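Long-range contacts in ribonucleotide monophosphatase NagD (PDB 2C4N), which probably removes phosphate from a broad range of ribo- and deoxyribonucleotides and other phosphate esters, using magnesium or another divalent cation: residues K4-D9 / L36-L41; E194-V199 / A213-I218. All blocks are in the same frame, centred on the assembly; numbering follows the deposited sequence.

Contact 1: residues K4-D9 / L36-L41; sequences KNVICD and LPLVLL. With MG (magnesium ion), chain B.
Two neighbouring parallel strands of the HAD-type Rossmann-like core, 5-9 and 38-41, meet here, the first ending in the metal-binding Asp9. Four backbone hydrogen bonds join them, in turn Val6 N to Pro37 O, Val39 N to Val6 O, Cys8 N to Val39 O and Leu41 N to Cys8 O. The Cys8 N bond to Val39 O is the shortest, 2.8 Å, and nearly straight at 171°. At the last one, Leu41 N lies well above the carbonyl plane of Cys8, 3.0 Å from its O. Pro37 has no N-H to offer Lys4 O, so its CD sits there at 3.1 Å and the bonding starts from Pro37 O, just before the strand; its CG lies 3.2 Å from Asn5 OD1.

Mostly apolar side chains cover both faces: Val6, Cys8, Leu38 and Leu40 on one, Ile7, Val39 and Leu41 on the other. Val6 CG1, anti to the backbone N (chi1 179°), meets Leu38 CD1 at 3.9 Å, and Cys8 CB packs as closely on Leu40 CD2, under helix 24-33. On the other face, under helix 180-189, Ile7 CG2 runs alongside Leu41 CB at 4.1 Å, both side chains pointing the same way.

Asp9 OD2 binds the magnesium ion at 2.2 Å, alongside the backbone O of Asp11, OD1 of Asp201 and two waters, and Asp9 OD1 makes a salt bridge to Lys176. A strand pair joined by four backbone hydrogen bonds thus holds Asp9 where magnesium and Lys176 take one carboxylate oxygen each.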
ATOM      1  N   LYS A   4      34.407  -5.625  19.521  1.00 29.95           N
ATOM      2  CA  LYS A   4      35.717  -5.848  18.916  1.00 27.49           C
ATOM      3  C   LYS A   4      35.757  -5.329  17.482  1.00 24.42           C
ATOM      4  O   LYS A   4      36.827  -5.225  16.886  1.00 22.49           O
ATOM      5  CB  LYS A   4      36.048  -7.342  18.910  1.00 39.86           C
ATOM      6  CG  LYS A   4      36.139  -7.983  20.286  1.00 43.27           C
ATOM      7  CD  LYS A   4      36.458  -9.467  20.164  1.00 46.21           C
ATOM      8  CE  LYS A   4      36.571 -10.131  21.524  1.00 47.49           C
ATOM      9  NZ  LYS A   4      36.850 -11.591  21.390  1.00 50.39           N
ATOM     10  N   ASN A   5      34.585  -5.007  16.937  1.00 23.31           N
ATOM     11  CA  ASN A   5      34.468  -4.513  15.563  1.00 21.05           C
ATOM     12  C   ASN A   5      33.457  -3.371  15.531  1.00 20.26           C
ATOM     13  O   ASN A   5      32.552  -3.310  16.365  1.00 18.62           O
ATOM     14  CB  ASN A   5      33.986  -5.638  14.645  1.00 23.26           C
ATOM     15  CG  ASN A   5      34.780  -6.917  14.823  1.00 24.90           C
ATOM     16  OD1 ASN A   5      35.862  -7.079  14.257  1.00 25.99           O
ATOM     17  ND2 ASN A   5      34.245  -7.833  15.623  1.00 26.10           N
ATOM     18  N   VAL A   6      33.589  -2.481  14.555  1.00 18.57           N
ATOM     19  CA  VAL A   6      32.681  -1.347  14.469  1.00 17.51           C
ATOM     20  C   VAL A   6      32.198  -1.029  13.062  1.00 17.51           C
ATOM     21  O   VAL A   6      32.997  -0.918  12.138  1.00 17.14           O
ATOM     22  CB  VAL A   6      33.342  -0.057  15.022  1.00 20.03           C
ATOM     23  CG1 VAL A   6      32.373   1.121  14.894  1.00 19.18           C
ATOM     24  CG2 VAL A   6      33.756  -0.255  16.479  1.00 19.25           C
ATOM     25  N   ILE A   7      30.881  -0.903  12.912  1.00 16.65           N
ATOM     26  CA  ILE A   7      30.284  -0.512  11.641  1.00 16.44           C
ATOM     27  C   ILE A   7      29.740   0.875  11.952  1.00 16.85           C
ATOM     28  O   ILE A   7      28.940   1.040  12.878  1.00 18.50           O
ATOM     29  CB  ILE A   7      29.098  -1.405  11.226  1.00 16.63           C
ATOM     30  CG1 ILE A   7      29.587  -2.812  10.879  1.00 15.86           C
ATOM     31  CG2 ILE A   7      28.391  -0.791  10.016  1.00 16.82           C
ATOM     32  CD1 ILE A   7      28.451  -3.775  10.517  1.00 19.25           C
ATOM     33  N   CYS A   8      30.183   1.877  11.207  1.00 15.66           N
ATOM     34  CA  CYS A   8      29.719   3.226  11.462  1.00 14.67           C
ATOM     35  C   CYS A   8      29.119   3.852  10.222  1.00 15.22           C
ATOM     36  O   CYS A   8      29.762   3.939   9.174  1.00 17.09           O
ATOM     37  CB  CYS A   8      30.867   4.099  11.976  1.00 17.02           C
ATOM     38  SG  CYS A   8      30.369   5.766  12.481  1.00 17.85           S
ATOM     39  N   ASP A   9      27.873   4.286  10.349  1.00 14.76           N
ATOM     40  CA  ASP A   9      27.191   4.927   9.242  1.00 14.92           C
ATOM     41  C   ASP A   9      27.877   6.260   8.937  1.00 15.12           C
ATOM     42  O   ASP A   9      28.467   6.882   9.823  1.00 15.55           O
ATOM     43  CB  ASP A   9      25.728   5.155   9.597  1.00 16.31           C
ATOM     44  CG  ASP A   9      24.999   5.903   8.524  1.00 17.80           C
ATOM     45  OD1 ASP A   9      24.964   5.413   7.374  1.00 18.07           O
ATOM     46  OD2 ASP A   9      24.477   6.984   8.833  1.00 19.29           O
ATOM     47  N   LEU A  36      40.637  -2.117  16.130  1.00 29.39           N
ATOM     48  CA  LEU A  36      39.326  -2.717  15.920  1.00 27.70           C
ATOM     49  C   LEU A  36      38.931  -2.618  14.455  1.00 25.41           C
ATOM     50  O   LEU A  36      38.996  -1.541  13.869  1.00 24.94           O
ATOM     51  CB  LEU A  36      38.272  -2.003  16.776  1.00 31.88           C
ATOM     52  CG  LEU A  36      38.505  -1.816  18.283  1.00 33.31           C
ATOM     53  CD1 LEU A  36      37.286  -1.132  18.884  1.00 35.86           C
ATOM     54  CD2 LEU A  36      38.741  -3.158  18.953  1.00 34.34           C
ATOM     55  N   PRO A  37      38.535  -3.743  13.834  1.00 23.97           N
ATOM     56  CA  PRO A  37      38.141  -3.668  12.423  1.00 23.98           C
ATOM     57  C   PRO A  37      37.048  -2.611  12.280  1.00 22.63           C
ATOM     58  O   PRO A  37      36.158  -2.510  13.127  1.00 21.96           O
ATOM     59  CB  PRO A  37      37.653  -5.084  12.130  1.00 24.78           C
ATOM     60  CG  PRO A  37      38.565  -5.913  13.003  1.00 25.67           C
ATOM     61  CD  PRO A  37      38.554  -5.139  14.303  1.00 23.58           C
ATOM     62  N   LEU A  38      37.129  -1.817  11.220  1.00 20.16           N
ATOM     63  CA  LEU A  38      36.174  -0.742  10.998  1.00 19.25           C
ATOM     64  C   LEU A  38      35.609  -0.697   9.586  1.00 19.68           C
ATOM     65  O   LEU A  38      36.337  -0.852   8.605  1.00 19.55           O
ATOM     66  CB  LEU A  38      36.840   0.603  11.296  1.00 19.94           C
ATOM     67  CG  LEU A  38      36.047   1.887  11.026  1.00 20.53           C
ATOM     68  CD1 LEU A  38      34.934   2.016  12.056  1.00 19.52           C
ATOM     69  CD2 LEU A  38      36.980   3.095  11.099  1.00 21.84           C
ATOM     70  N   VAL A  39      34.304  -0.481   9.497  1.00 15.67           N
ATOM     71  CA  VAL A  39      33.636  -0.360   8.212  1.00 16.27           C
ATOM     72  C   VAL A  39      32.793   0.908   8.252  1.00 14.78           C
ATOM     73  O   VAL A  39      31.998   1.100   9.177  1.00 15.45           O
ATOM     74  CB  VAL A  39      32.711  -1.565   7.927  1.00 22.41           C
ATOM     75  CG1 VAL A  39      31.819  -1.271   6.736  1.00 21.65           C
ATOM     76  CG2 VAL A  39      33.547  -2.807   7.652  1.00 22.93           C
ATOM     77  N   LEU A  40      32.997   1.781   7.272  1.00 14.09           N
ATOM     78  CA  LEU A  40      32.224   3.011   7.173  1.00 16.17           C
ATOM     79  C   LEU A  40      31.187   2.713   6.101  1.00 15.24           C
ATOM     80  O   LEU A  40      31.501   2.573   4.921  1.00 15.56           O
ATOM     81  CB  LEU A  40      33.125   4.185   6.782  1.00 16.45           C
ATOM     82  CG  LEU A  40      34.237   4.473   7.800  1.00 17.05           C
ATOM     83  CD1 LEU A  40      34.927   5.785   7.437  1.00 16.11           C
ATOM     84  CD2 LEU A  40      33.652   4.550   9.215  1.00 16.03           C
ATOM     85  N   LEU A  41      29.943   2.610   6.543  1.00 18.61           N
ATOM     86  CA  LEU A  41      28.828   2.246   5.686  1.00 17.59           C
ATOM     87  C   LEU A  41      27.959   3.378   5.160  1.00 18.02           C
ATOM     88  O   LEU A  41      27.701   4.361   5.852  1.00 17.63           O
ATOM     89  CB  LEU A  41      27.942   1.260   6.454  1.00 18.22           C
ATOM     90  CG  LEU A  41      26.709   0.669   5.767  1.00 19.31           C
ATOM     91  CD1 LEU A  41      27.146  -0.408   4.785  1.00 19.12           C
ATOM     92  CD2 LEU A  41      25.772   0.084   6.818  1.00 18.85           C
TER
HETATM   93 MG    MG B1251      22.825   8.240   8.009  1.00 22.83          MG
HETATM   94  O   HOH W   1      21.344   6.478   8.274  1.00 20.05           O
HETATM   95  O   HOH W   2      21.157   9.778   7.454  1.00 21.42           O

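Contact 2: residues E194-V199 / A213-I218; sequences EETVIV and AGLETI
Thr196 and Leu215 pack side by side at the start of the parallel pair of strands 196-199 and 216-218, which belongs to a beta-alpha-beta unit whose connecting helix is 203-212. Three backbone bonds satisfy the facing amides and carbonyls. Glu216 N gives to Thr196 O, the longest at 3.3 Å, with the donor in the carbonyl plane; Glu216 O then accepts from Ile198 N at 3.0 Å, and Ile198 O from Ile218 N at 2.9 Å. Glu216 and Ile198 thus each use both N-H and C=O, although the N-H of Glu216 is held more loosely. Val197 and Val199 turn their backbone groups the other way and bond to strand 5-9, while Thr217 N is taken by Ser238 OG.

The polar side chains find partners beyond the pair. Thr196 OG1, beside its own backbone N (chi1 -56°), bonds to His192 O, which leaves CG2 to lie alongside Leu215 CD2 at 3.8 Å. At the edge, Glu194 OE1 makes a weak hydrogen bond with NE2 of His192 of the second subunit. Gly214 has positive phi in a Schellman motif ending the helix, where glycine fits because a CB would jam against the preceding carbonyl.

Apolar branches close the rest. Leu215 CD2 also reaches Ile198 CB, and Ile198 CG2 meets the methyl of Thr217, CG2, at 3.6 Å. On the opposite face Val197 CG2 packs against Ile218 CG1 at 3.7 Å, with Trp239 and Tyr241 beyond. Beta-branched residues suit these extended positions: three interstrand bonds pair the backbones, and even the threonines turn methyl groups to the contact while their hydroxyls bond elsewhere, that of Thr196 to His192 O.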
ATOM      1  N   GLU A 194      27.875 -10.800  17.562  1.00 26.88           N
ATOM      2  CA  GLU A 194      27.930 -10.639  19.018  1.00 29.20           C
ATOM      3  C   GLU A 194      29.034  -9.715  19.531  1.00 29.07           C
ATOM      4  O   GLU A 194      28.987  -9.276  20.678  1.00 29.19           O
ATOM      5  CB  GLU A 194      28.070 -12.000  19.716  1.00 39.44           C
ATOM      6  CG  GLU A 194      27.343 -13.155  19.046  1.00 42.26           C
ATOM      7  CD  GLU A 194      28.138 -13.739  17.901  1.00 42.80           C
ATOM      8  OE1 GLU A 194      29.275 -14.192  18.144  1.00 46.79           O
ATOM      9  OE2 GLU A 194      27.637 -13.748  16.761  1.00 43.67           O
ATOM     10  N   GLU A 195      30.038  -9.438  18.701  1.00 26.64           N
ATOM     11  CA  GLU A 195      31.127  -8.551  19.112  1.00 26.06           C
ATOM     12  C   GLU A 195      31.214  -7.324  18.215  1.00 24.08           C
ATOM     13  O   GLU A 195      32.276  -6.719  18.081  1.00 22.80           O
ATOM     14  CB  GLU A 195      32.478  -9.277  19.092  1.00 44.13           C
ATOM     15  CG  GLU A 195      32.705 -10.234  20.248  1.00 50.42           C
ATOM     16  CD  GLU A 195      32.543 -11.679  19.844  1.00 54.33           C
ATOM     17  OE1 GLU A 195      33.323 -12.144  18.988  1.00 56.72           O
ATOM     18  OE2 GLU A 195      31.639 -12.351  20.382  1.00 59.20           O
ATOM     19  N   THR A 196      30.095  -6.955  17.605  1.00 20.69           N
ATOM     20  CA  THR A 196      30.086  -5.803  16.716  1.00 19.23           C
ATOM     21  C   THR A 196      28.986  -4.825  17.071  1.00 19.01           C
ATOM     22  O   THR A 196      27.883  -5.215  17.454  1.00 17.77           O
ATOM     23  CB  THR A 196      29.912  -6.240  15.250  1.00 20.44           C
ATOM     24  OG1 THR A 196      30.942  -7.177  14.913  1.00 19.31           O
ATOM     25  CG2 THR A 196      30.006  -5.035  14.312  1.00 19.65           C
ATOM     26  N   VAL A 197      29.306  -3.543  16.961  1.00 19.48           N
ATOM     27  CA  VAL A 197      28.345  -2.493  17.239  1.00 17.60           C
ATOM     28  C   VAL A 197      28.195  -1.691  15.959  1.00 16.88           C
ATOM     29  O   VAL A 197      29.128  -1.601  15.161  1.00 17.99           O
ATOM     30  CB  VAL A 197      28.851  -1.540  18.361  1.00 22.52           C
ATOM     31  CG1 VAL A 197      30.148  -0.862  17.926  1.00 20.65           C
ATOM     32  CG2 VAL A 197      27.793  -0.490  18.681  1.00 21.17           C
ATOM     33  N   ILE A 198      27.009  -1.149  15.738  1.00 17.20           N
ATOM     34  CA  ILE A 198      26.803  -0.303  14.579  1.00 17.03           C
ATOM     35  C   ILE A 198      26.383   1.047  15.125  1.00 15.02           C
ATOM     36  O   ILE A 198      25.595   1.120  16.067  1.00 17.51           O
ATOM     37  CB  ILE A 198      25.709  -0.840  13.617  1.00 15.57           C
ATOM     38  CG1 ILE A 198      25.465   0.193  12.505  1.00 15.92           C
ATOM     39  CG2 ILE A 198      24.417  -1.135  14.378  1.00 14.61           C
ATOM     40  CD1 ILE A 198      24.646  -0.339  11.345  1.00 16.34           C
ATOM     41  N   VAL A 199      26.943   2.109  14.562  1.00 13.90           N
ATOM     42  CA  VAL A 199      26.611   3.466  14.976  1.00 14.81           C
ATOM     43  C   VAL A 199      25.849   4.098  13.813  1.00 14.30           C
ATOM     44  O   VAL A 199      26.309   4.055  12.673  1.00 13.92           O
ATOM     45  CB  VAL A 199      27.885   4.311  15.248  1.00 17.07           C
ATOM     46  CG1 VAL A 199      27.496   5.710  15.694  1.00 16.63           C
ATOM     47  CG2 VAL A 199      28.747   3.641  16.307  1.00 16.76           C
ATOM     48  N   ALA A 213      20.120  -7.948  12.858  1.00 22.29           N
ATOM     49  CA  ALA A 213      21.343  -8.702  12.579  1.00 23.29           C
ATOM     50  C   ALA A 213      22.014  -9.202  13.859  1.00 23.39           C
ATOM     51  O   ALA A 213      22.997  -9.938  13.806  1.00 25.62           O
ATOM     52  CB  ALA A 213      22.318  -7.830  11.791  1.00 19.75           C
ATOM     53  N   GLY A 214      21.487  -8.788  15.007  1.00 23.68           N
ATOM     54  CA  GLY A 214      22.041  -9.221  16.276  1.00 23.21           C
ATOM     55  C   GLY A 214      23.158  -8.348  16.814  1.00 22.84           C
ATOM     56  O   GLY A 214      23.909  -8.765  17.693  1.00 22.25           O
ATOM     57  N   LEU A 215      23.275  -7.129  16.302  1.00 17.95           N
ATOM     58  CA  LEU A 215      24.328  -6.228  16.766  1.00 18.09           C
ATOM     59  C   LEU A 215      23.895  -5.282  17.871  1.00 18.07           C
ATOM     60  O   LEU A 215      22.708  -4.973  18.020  1.00 17.48           O
ATOM     61  CB  LEU A 215      24.850  -5.366  15.611  1.00 21.19           C
ATOM     62  CG  LEU A 215      25.895  -5.877  14.610  1.00 21.79           C
ATOM     63  CD1 LEU A 215      25.346  -7.045  13.825  1.00 21.12           C
ATOM     64  CD2 LEU A 215      26.277  -4.736  13.683  1.00 22.50           C
ATOM     65  N   GLU A 216      24.873  -4.822  18.646  1.00 18.53           N
ATOM     66  CA  GLU A 216      24.607  -3.829  19.672  1.00 20.49           C
ATOM     67  C   GLU A 216      24.495  -2.569  18.823  1.00 17.65           C
ATOM     68  O   GLU A 216      25.190  -2.442  17.813  1.00 15.90           O
ATOM     69  CB  GLU A 216      25.782  -3.713  20.651  1.00 37.48           C
ATOM     70  CG  GLU A 216      25.770  -4.737  21.773  1.00 46.10           C
ATOM     71  CD  GLU A 216      26.852  -4.487  22.808  1.00 50.30           C
ATOM     72  OE1 GLU A 216      27.664  -3.553  22.624  1.00 48.63           O
ATOM     73  OE2 GLU A 216      26.887  -5.236  23.809  1.00 53.63           O
ATOM     74  N   THR A 217      23.631  -1.644  19.215  1.00 19.15           N
ATOM     75  CA  THR A 217      23.444  -0.435  18.429  1.00 18.49           C
ATOM     76  C   THR A 217      23.627   0.857  19.207  1.00 18.19           C
ATOM     77  O   THR A 217      23.295   0.937  20.389  1.00 17.16           O
ATOM     78  CB  THR A 217      22.030  -0.413  17.815  1.00 18.67           C
ATOM     79  OG1 THR A 217      21.063  -0.476  18.872  1.00 19.44           O
ATOM     80  CG2 THR A 217      21.823  -1.610  16.884  1.00 17.99           C
ATOM     81  N   ILE A 218      24.154   1.867  18.526  1.00 16.62           N
ATOM     82  CA  ILE A 218      24.342   3.182  19.122  1.00 16.50           C
ATOM     83  C   ILE A 218      23.708   4.202  18.197  1.00 16.94           C
ATOM     84  O   ILE A 218      24.082   4.315  17.031  1.00 16.03           O
ATOM     85  CB  ILE A 218      25.833   3.564  19.282  1.00 19.09           C
ATOM     86  CG1 ILE A 218      26.524   2.595  20.241  1.00 19.15           C
ATOM     87  CG2 ILE A 218      25.945   4.992  19.823  1.00 18.75           C
ATOM     88  CD1 ILE A 218      28.002   2.898  20.455  1.00 20.58           C
TER

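From the N terminus, the chain enters the sheet at strand 5-9, passes through the short 15-16/19-20 hairpin and helix 24-33, and returns beside its start, where contact 1 closes the first loop. It then forms strand 68-70 of the core and the separate four-stranded sheet before coming back at strand 196-200. Helix 203-212 follows, and contact 2 closes a shorter loop. The two loops lie in series, neither nesting nor crossing. They meet in space because strands 5-9 and 196-200 are neighbours, with Lys4 N probably bonded to Glu195 O, and Asp9 N to Val199 O. Together they unite four adjacent strands of the six-stranded core, 38-42, 5-9, 196-200 and 216-220.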